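PDB 3FF4: uncharacterized protein from Cytophaga hutchinsonii ATCC 33406, which is of unknown function but, with its CoA-binding domain of the Rossmann type, probably binds coenzyme A or a related nucleotide. Local coordinates for residues A24-G38 against V44-I56. Sequence-based numbering, arbitrary orientation.
Sequences AERLKSHGHEFIPVG and VLGKTIINERPVI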
ATOM      1  N   ALA A  24       1.948  -4.450  -7.735  1.00 27.95           N
ATOM      2  CA  ALA A  24       1.183  -3.718  -8.747  1.00 28.16           C
ATOM      3  C   ALA A  24       0.737  -4.664  -9.850  1.00 28.62           C
ATOM      4  O   ALA A  24      -0.439  -4.620 -10.241  1.00 28.65           O
ATOM      5  CB  ALA A  24       1.983  -2.553  -9.318  1.00 26.86           C
ATOM      6  N   GLU A  25       1.653  -5.533 -10.291  1.00 28.65           N
ATOM      7  CA  GLU A  25       1.354  -6.555 -11.307  1.00 30.64           C
ATOM      8  C   GLU A  25       0.238  -7.505 -10.874  1.00 30.70           C
ATOM      9  O   GLU A  25      -0.670  -7.770 -11.660  1.00 30.93           O
ATOM     10  CB  GLU A  25       2.580  -7.406 -11.643  1.00 30.68           C
ATOM     11  CG  GLU A  25       3.633  -6.716 -12.468  1.00 33.93           C
ATOM     12  CD  GLU A  25       4.778  -7.655 -12.884  1.00 36.86           C
ATOM     13  OE1 GLU A  25       5.246  -8.467 -12.037  1.00 37.62           O
ATOM     14  OE2 GLU A  25       5.206  -7.570 -14.064  1.00 36.68           O
ATOM     15  N   ARG A  26       0.316  -8.036  -9.646  1.00 30.46           N
ATOM     16  CA  ARG A  26      -0.736  -8.945  -9.189  1.00 30.30           C
ATOM     17  C   ARG A  26      -2.066  -8.200  -8.985  1.00 29.43           C
ATOM     18  O   ARG A  26      -3.109  -8.703  -9.371  1.00 29.67           O
ATOM     19  CB  ARG A  26      -0.353  -9.722  -7.922  1.00 29.68           C
ATOM     20  CG  ARG A  26       0.829 -10.668  -8.040  1.00 33.38           C
ATOM     21  CD  ARG A  26       0.573 -11.878  -8.944  1.00 34.22           C
ATOM     22  NE  ARG A  26       0.943 -11.551 -10.311  1.00 37.97           N
ATOM     23  CZ  ARG A  26       0.196 -11.819 -11.379  1.00 38.32           C
ATOM     24  NH1 ARG A  26      -0.963 -12.438 -11.254  1.00 39.23           N
ATOM     25  NH2 ARG A  26       0.609 -11.470 -12.579  1.00 38.27           N
ATOM     26  N   LEU A  27      -2.031  -7.014  -8.371  1.00 29.22           N
ATOM     27  CA  LEU A  27      -3.258  -6.232  -8.174  1.00 28.79           C
ATOM     28  C   LEU A  27      -3.920  -5.973  -9.507  1.00 28.83           C
ATOM     29  O   LEU A  27      -5.127  -6.214  -9.690  1.00 28.73           O
ATOM     30  CB  LEU A  27      -2.936  -4.904  -7.488  1.00 27.96           C
ATOM     31  CG  LEU A  27      -2.618  -5.020  -5.995  1.00 28.51           C
ATOM     32  CD1 LEU A  27      -1.850  -3.792  -5.489  1.00 26.19           C
ATOM     33  CD2 LEU A  27      -3.907  -5.289  -5.143  1.00 29.21           C
ATOM     34  N   LYS A  28      -3.109  -5.505 -10.450  1.00 29.89           N
ATOM     35  CA  LYS A  28      -3.603  -5.202 -11.780  1.00 30.58           C
ATOM     36  C   LYS A  28      -4.207  -6.429 -12.437  1.00 30.98           C
ATOM     37  O   LYS A  28      -5.304  -6.347 -12.964  1.00 30.26           O
ATOM     38  CB  LYS A  28      -2.523  -4.597 -12.666  1.00 30.08           C
ATOM     39  CG  LYS A  28      -3.034  -4.292 -14.055  1.00 31.00           C
ATOM     40  CD  LYS A  28      -2.022  -3.544 -14.898  1.00 31.69           C
ATOM     41  CE  LYS A  28      -2.377  -3.693 -16.378  1.00 34.95           C
ATOM     42  NZ  LYS A  28      -2.469  -2.330 -16.905  1.00 34.04           N
ATOM     43  N   SER A  29      -3.522  -7.570 -12.388  1.00 31.69           N
ATOM     44  CA  SER A  29      -4.036  -8.747 -13.108  1.00 32.45           C
ATOM     45  C   SER A  29      -5.278  -9.281 -12.424  1.00 32.56           C
ATOM     46  O   SER A  29      -6.060  -9.997 -13.045  1.00 33.03           O
ATOM     47  CB  SER A  29      -2.994  -9.866 -13.273  1.00 32.17           C
ATOM     48  OG  SER A  29      -2.668 -10.406 -12.010  1.00 35.50           O
ATOM     49  N   HIS A  30      -5.446  -8.947 -11.149  1.00 33.19           N
ATOM     50  CA  HIS A  30      -6.665  -9.301 -10.423  1.00 33.25           C
ATOM     51  C   HIS A  30      -7.796  -8.297 -10.634  1.00 33.13           C
ATOM     52  O   HIS A  30      -8.926  -8.572 -10.261  1.00 33.66           O
ATOM     53  CB  HIS A  30      -6.400  -9.532  -8.921  1.00 33.23           C
ATOM     54  CG  HIS A  30      -5.889 -10.905  -8.606  1.00 33.31           C
ATOM     55  ND1 HIS A  30      -4.547 -11.211  -8.579  1.00 33.90           N
ATOM     56  CD2 HIS A  30      -6.540 -12.059  -8.335  1.00 32.78           C
ATOM     57  CE1 HIS A  30      -4.391 -12.490  -8.285  1.00 33.47           C
ATOM     58  NE2 HIS A  30      -5.587 -13.025  -8.129  1.00 33.03           N
ATOM     59  N   GLY A  31      -7.502  -7.148 -11.240  1.00 32.64           N
ATOM     60  CA  GLY A  31      -8.551  -6.184 -11.597  1.00 31.92           C
ATOM     61  C   GLY A  31      -8.763  -5.049 -10.599  1.00 31.66           C
ATOM     62  O   GLY A  31      -9.659  -4.217 -10.774  1.00 30.80           O
ATOM     63  N   HIS A  32      -7.951  -5.018  -9.551  1.00 30.82           N
ATOM     64  CA  HIS A  32      -7.969  -3.898  -8.614  1.00 31.79           C
ATOM     65  C   HIS A  32      -7.328  -2.665  -9.245  1.00 31.86           C
ATOM     66  O   HIS A  32      -6.337  -2.793  -9.959  1.00 32.35           O
ATOM     67  CB  HIS A  32      -7.206  -4.260  -7.337  1.00 30.82           C
ATOM     68  CG  HIS A  32      -7.732  -5.494  -6.668  1.00 32.03           C
ATOM     69  ND1 HIS A  32      -8.852  -5.483  -5.860  1.00 32.02           N
ATOM     70  CD2 HIS A  32      -7.311  -6.778  -6.710  1.00 30.31           C
ATOM     71  CE1 HIS A  32      -9.084  -6.708  -5.415  1.00 31.75           C
ATOM     72  NE2 HIS A  32      -8.166  -7.513  -5.923  1.00 30.17           N
ATOM     73  N   GLU A  33      -7.892  -1.489  -8.975  1.00 31.63           N
ATOM     74  CA  GLU A  33      -7.229  -0.227  -9.302  1.00 31.55           C
ATOM     75  C   GLU A  33      -6.073   0.004  -8.313  1.00 30.91           C
ATOM     76  O   GLU A  33      -6.290   0.064  -7.097  1.00 30.76           O
ATOM     77  CB  GLU A  33      -8.223   0.933  -9.253  1.00 31.10           C
ATOM     78  CG  GLU A  33      -7.562   2.295  -9.244  1.00 33.54           C
ATOM     79  CD  GLU A  33      -8.576   3.429  -9.329  1.00 36.84           C
ATOM     80  OE1 GLU A  33      -9.732   3.274  -8.830  1.00 36.17           O
ATOM     81  OE2 GLU A  33      -8.215   4.468  -9.924  1.00 37.22           O
ATOM     82  N   PHE A  34      -4.848   0.075  -8.829  1.00 30.77           N
ATOM     83  CA  PHE A  34      -3.682   0.390  -7.978  1.00 31.78           C
ATOM     84  C   PHE A  34      -3.257   1.843  -8.184  1.00 31.95           C
ATOM     85  O   PHE A  34      -3.389   2.401  -9.309  1.00 31.90           O
ATOM     86  CB  PHE A  34      -2.502  -0.583  -8.202  1.00 31.73           C
ATOM     87  CG  PHE A  34      -1.728  -0.326  -9.458  1.00 34.08           C
ATOM     88  CD1 PHE A  34      -0.550   0.440  -9.423  1.00 33.72           C
ATOM     89  CD2 PHE A  34      -2.175  -0.825 -10.680  1.00 34.07           C
ATOM     90  CE1 PHE A  34       0.159   0.707 -10.599  1.00 35.23           C
ATOM     91  CE2 PHE A  34      -1.476  -0.556 -11.862  1.00 36.46           C
ATOM     92  CZ  PHE A  34      -0.293   0.204 -11.813  1.00 35.88           C
ATOM     93  N   ILE A  35      -2.762   2.457  -7.111  1.00 30.98           N
ATOM     94  CA  ILE A  35      -2.241   3.816  -7.195  1.00 30.98           C
ATOM     95  C   ILE A  35      -0.811   3.894  -6.636  1.00 30.35           C
ATOM     96  O   ILE A  35      -0.637   3.722  -5.429  1.00 30.32           O
ATOM     97  CB  ILE A  35      -3.145   4.822  -6.455  1.00 30.43           C
ATOM     98  CG1 ILE A  35      -4.584   4.759  -7.006  1.00 31.82           C
ATOM     99  CG2 ILE A  35      -2.543   6.258  -6.576  1.00 30.50           C
ATOM    100  CD1 ILE A  35      -5.589   5.426  -6.120  1.00 31.48           C
ATOM    101  N   PRO A  36       0.196   4.159  -7.508  1.00 29.85           N
ATOM    102  CA  PRO A  36       1.598   4.151  -7.059  1.00 29.94           C
ATOM    103  C   PRO A  36       2.041   5.487  -6.452  1.00 30.85           C
ATOM    104  O   PRO A  36       2.019   6.534  -7.146  1.00 30.43           O
ATOM    105  CB  PRO A  36       2.387   3.879  -8.332  1.00 29.48           C
ATOM    106  CG  PRO A  36       1.476   4.305  -9.478  1.00 30.33           C
ATOM    107  CD  PRO A  36       0.064   4.352  -8.977  1.00 29.19           C
ATOM    108  N   VAL A  37       2.428   5.443  -5.175  1.00 29.99           N
ATOM    109  CA  VAL A  37       2.903   6.607  -4.440  1.00 29.88           C
ATOM    110  C   VAL A  37       4.250   6.255  -3.809  1.00 31.53           C
ATOM    111  O   VAL A  37       4.473   5.142  -3.324  1.00 30.84           O
ATOM    112  CB  VAL A  37       1.894   7.075  -3.355  1.00 29.87           C
ATOM    113  CG1 VAL A  37       2.393   8.320  -2.592  1.00 28.16           C
ATOM    114  CG2 VAL A  37       0.513   7.328  -3.955  1.00 27.00           C
ATOM    115  N   GLY A  38       5.174   7.204  -3.850  1.00 33.13           N
ATOM    116  CA  GLY A  38       6.454   7.020  -3.180  1.00 34.92           C
ATOM    117  C   GLY A  38       7.420   8.117  -3.531  1.00 36.25           C
ATOM    118  O   GLY A  38       7.022   9.157  -4.089  1.00 36.26           O
ATOM    119  N   VAL A  44       4.908   2.900 -13.212  1.00 32.70           N
ATOM    120  CA  VAL A  44       4.637   1.511 -12.868  1.00 31.57           C
ATOM    121  C   VAL A  44       3.435   1.107 -13.706  1.00 30.96           C
ATOM    122  O   VAL A  44       2.344   1.674 -13.570  1.00 29.61           O
ATOM    123  CB  VAL A  44       4.338   1.324 -11.356  1.00 30.61           C
ATOM    124  CG1 VAL A  44       3.919  -0.125 -11.063  1.00 30.47           C
ATOM    125  CG2 VAL A  44       5.553   1.732 -10.512  1.00 29.89           C
ATOM    126  N   LEU A  45       3.663   0.171 -14.621  1.00 30.79           N
ATOM    127  CA  LEU A  45       2.614  -0.303 -15.529  1.00 30.71           C
ATOM    128  C   LEU A  45       1.780   0.831 -16.110  1.00 30.77           C
ATOM    129  O   LEU A  45       0.555   0.767 -16.114  1.00 31.52           O
ATOM    130  CB  LEU A  45       1.716  -1.315 -14.805  1.00 30.52           C
ATOM    131  CG  LEU A  45       2.484  -2.452 -14.101  1.00 31.08           C
ATOM    132  CD1 LEU A  45       1.663  -3.119 -13.022  1.00 29.19           C
ATOM    133  CD2 LEU A  45       2.996  -3.492 -15.101  1.00 30.38           C
ATOM    134  N   GLY A  46       2.432   1.883 -16.580  1.00 30.96           N
ATOM    135  CA  GLY A  46       1.709   2.949 -17.269  1.00 31.01           C
ATOM    136  C   GLY A  46       1.293   4.137 -16.411  1.00 31.28           C
ATOM    137  O   GLY A  46       0.832   5.138 -16.946  1.00 31.20           O
ATOM    138  N   LYS A  47       1.464   4.045 -15.085  1.00 31.56           N
ATOM    139  CA  LYS A  47       1.071   5.132 -14.198  1.00 31.54           C
ATOM    140  C   LYS A  47       2.290   5.807 -13.615  1.00 31.87           C
ATOM    141  O   LYS A  47       3.174   5.143 -13.051  1.00 32.22           O
ATOM    142  CB  LYS A  47       0.190   4.617 -13.067  1.00 31.87           C
ATOM    143  CG  LYS A  47      -1.186   4.211 -13.495  1.00 33.05           C
ATOM    144  CD  LYS A  47      -1.836   3.413 -12.386  1.00 34.77           C
ATOM    145  CE  LYS A  47      -3.305   3.238 -12.614  1.00 39.29           C
ATOM    146  NZ  LYS A  47      -4.043   4.249 -11.776  1.00 43.41           N
ATOM    147  N   THR A  48       2.339   7.128 -13.760  1.00 31.26           N
ATOM    148  CA  THR A  48       3.389   7.928 -13.141  1.00 30.92           C
ATOM    149  C   THR A  48       3.323   7.700 -11.633  1.00 30.36           C
ATOM    150  O   THR A  48       2.248   7.771 -11.055  1.00 31.00           O
ATOM    151  CB  THR A  48       3.172   9.443 -13.437  1.00 30.95           C
ATOM    152  OG1 THR A  48       3.136   9.672 -14.856  1.00 32.23           O
ATOM    153  CG2 THR A  48       4.280  10.295 -12.815  1.00 29.64           C
ATOM    154  N   ILE A  49       4.458   7.437 -10.994  1.00 29.88           N
ATOM    155  CA  ILE A  49       4.499   7.322  -9.544  1.00 28.91           C
ATOM    156  C   ILE A  49       4.293   8.715  -8.978  1.00 28.82           C
ATOM    157  O   ILE A  49       5.001   9.660  -9.360  1.00 29.13           O
ATOM    158  CB  ILE A  49       5.860   6.771  -9.047  1.00 29.03           C
ATOM    159  CG1 ILE A  49       6.135   5.393  -9.668  1.00 27.57           C
ATOM    160  CG2 ILE A  49       5.895   6.742  -7.500  1.00 28.40           C
ATOM    161  CD1 ILE A  49       7.558   4.888  -9.417  1.00 28.08           C
ATOM    162  N   ILE A  50       3.327   8.846  -8.073  1.00 28.40           N
ATOM    163  CA  ILE A  50       3.018  10.139  -7.453  1.00 27.48           C
ATOM    164  C   ILE A  50       4.040  10.455  -6.360  1.00 28.20           C
ATOM    165  O   ILE A  50       4.182   9.709  -5.370  1.00 27.37           O
ATOM    166  CB  ILE A  50       1.560  10.183  -6.927  1.00 27.20           C
ATOM    167  CG1 ILE A  50       0.578   9.967  -8.093  1.00 24.45           C
ATOM    168  CG2 ILE A  50       1.300  11.491  -6.174  1.00 25.21           C
ATOM    169  CD1 ILE A  50      -0.821   9.548  -7.701  1.00 21.60           C
ATOM    170  N   ASN A  51       4.793  11.544  -6.570  1.00 28.23           N
ATOM    171  CA  ASN A  51       5.872  11.868  -5.652  1.00 28.16           C
ATOM    172  C   ASN A  51       5.434  12.864  -4.602  1.00 29.02           C
ATOM    173  O   ASN A  51       6.145  13.070  -3.633  1.00 28.76           O
ATOM    174  CB  ASN A  51       7.124  12.352  -6.385  1.00 27.82           C
ATOM    175  CG  ASN A  51       7.729  11.291  -7.280  1.00 28.71           C
ATOM    176  OD1 ASN A  51       8.157  11.598  -8.381  1.00 31.47           O
ATOM    177  ND2 ASN A  51       7.758  10.034  -6.823  1.00 29.12           N
ATOM    178  N   GLU A  52       4.278  13.501  -4.794  1.00 30.24           N
ATOM    179  CA  GLU A  52       3.689  14.281  -3.703  1.00 31.89           C
ATOM    180  C   GLU A  52       2.777  13.365  -2.895  1.00 31.92           C
ATOM    181  O   GLU A  52       2.777  12.144  -3.089  1.00 31.82           O
ATOM    182  CB  GLU A  52       2.906  15.504  -4.194  1.00 31.90           C
ATOM    183  CG  GLU A  52       3.725  16.498  -4.982  1.00 34.50           C
ATOM    184  CD  GLU A  52       4.146  15.950  -6.348  1.00 36.95           C
ATOM    185  OE1 GLU A  52       3.318  15.264  -7.000  1.00 35.78           O
ATOM    186  OE2 GLU A  52       5.307  16.199  -6.756  1.00 37.62           O
ATOM    187  N   ARG A  53       2.022  13.957  -1.976  1.00 32.45           N
ATOM    188  CA  ARG A  53       1.084  13.205  -1.170  1.00 32.98           C
ATOM    189  C   ARG A  53      -0.369  13.737  -1.313  1.00 33.33           C
ATOM    190  O   ARG A  53      -0.934  14.287  -0.360  1.00 33.15           O
ATOM    191  CB  ARG A  53       1.570  13.150   0.283  1.00 32.54           C
ATOM    192  CG  ARG A  53       2.936  12.477   0.452  1.00 33.02           C
ATOM    193  CD  ARG A  53       2.900  10.960   0.095  1.00 34.65           C
ATOM    194  NE  ARG A  53       4.189  10.264   0.298  1.00 34.29           N
ATOM    195  CZ  ARG A  53       5.176  10.150  -0.611  1.00 34.68           C
ATOM    196  NH1 ARG A  53       5.072  10.694  -1.830  1.00 33.68           N
ATOM    197  NH2 ARG A  53       6.295   9.491  -0.299  1.00 34.08           N
ATOM    198  N   PRO A  54      -0.989  13.560  -2.503  1.00 33.44           N
ATOM    199  CA  PRO A  54      -2.371  14.062  -2.607  1.00 33.66           C
ATOM    200  C   PRO A  54      -3.322  13.173  -1.787  1.00 34.53           C
ATOM    201  O   PRO A  54      -3.161  11.943  -1.771  1.00 33.51           O
ATOM    202  CB  PRO A  54      -2.667  13.920  -4.102  1.00 33.80           C
ATOM    203  CG  PRO A  54      -1.854  12.666  -4.493  1.00 32.26           C
ATOM    204  CD  PRO A  54      -0.555  12.889  -3.747  1.00 32.90           C
ATOM    205  N   VAL A  55      -4.292  13.784  -1.100  1.00 35.16           N
ATOM    206  CA  VAL A  55      -5.273  12.994  -0.340  1.00 36.30           C
ATOM    207  C   VAL A  55      -6.331  12.431  -1.306  1.00 36.89           C
ATOM    208  O   VAL A  55      -7.273  13.119  -1.698  1.00 38.31           O
ATOM    209  CB  VAL A  55      -5.903  13.775   0.843  1.00 36.36           C
ATOM    210  CG1 VAL A  55      -6.857  12.872   1.636  1.00 36.71           C
ATOM    211  CG2 VAL A  55      -4.807  14.322   1.757  1.00 36.70           C
ATOM    212  N   ILE A  56      -6.149  11.184  -1.702  1.00 36.46           N
ATOM    213  CA  ILE A  56      -7.003  10.556  -2.686  1.00 36.08           C
ATOM    214  C   ILE A  56      -8.204   9.944  -1.974  1.00 35.49           C
ATOM    215  O   ILE A  56      -8.057   9.260  -0.947  1.00 35.91           O
ATOM    216  CB  ILE A  56      -6.192   9.509  -3.531  1.00 36.34           C
ATOM    217  CG1 ILE A  56      -5.169  10.253  -4.421  1.00 35.53           C
ATOM    218  CG2 ILE A  56      -7.133   8.627  -4.375  1.00 36.05           C
ATOM    219  CD1 ILE A  56      -4.008   9.393  -4.917  1.00 34.77           C
TER
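Phe-34 and Lys-47 meet through their torsions: chi1 of 77° sets the Phe-34 ring between its own backbone N and carbonyl carbon, while Lys-47, its CG anti to the carbonyl carbon (chi1 -71°), runs back across the ring. Lys-47 CD lies over one face, 3.6 Å from Phe-34 CZ, as a CH-pi contact; Ala-24 CB covers the opposite face, and Val-44 O sits at the edge. The lysine then bends at chi4, and NZ bonds Phe-34 O at 3.2 Å, nearly in line with the C=O. From the type I' turn, Leu-45 CD1 reaches helix 19-30, 3.8 Å from Ala-24 CB. Further along, Ile-50 N donates to Pro-36 O (2.8 Å) and Gly-38 N to Ile-50 O (3.1 Å), two straight bonds around Val-37. Gly-38 O takes Asn-51 ND2 at 3.0 Å, from above the carbonyl plane, and a weak bond from Arg-53 NH1, whose guanidinium lies face-on against Val-37 CG1. With an alanine in place of Arg-53, that methyl would probably lose its cover and Glu-74 its salt-bridge mate. Together the contacts fasten the 44-56 connection, a beta hairpin turn and loop, along edge strand 34-37 of the parallel 2-1-3-4-5 sheet, consistent with the Rossmann-like fold of the CoA-binding domain family.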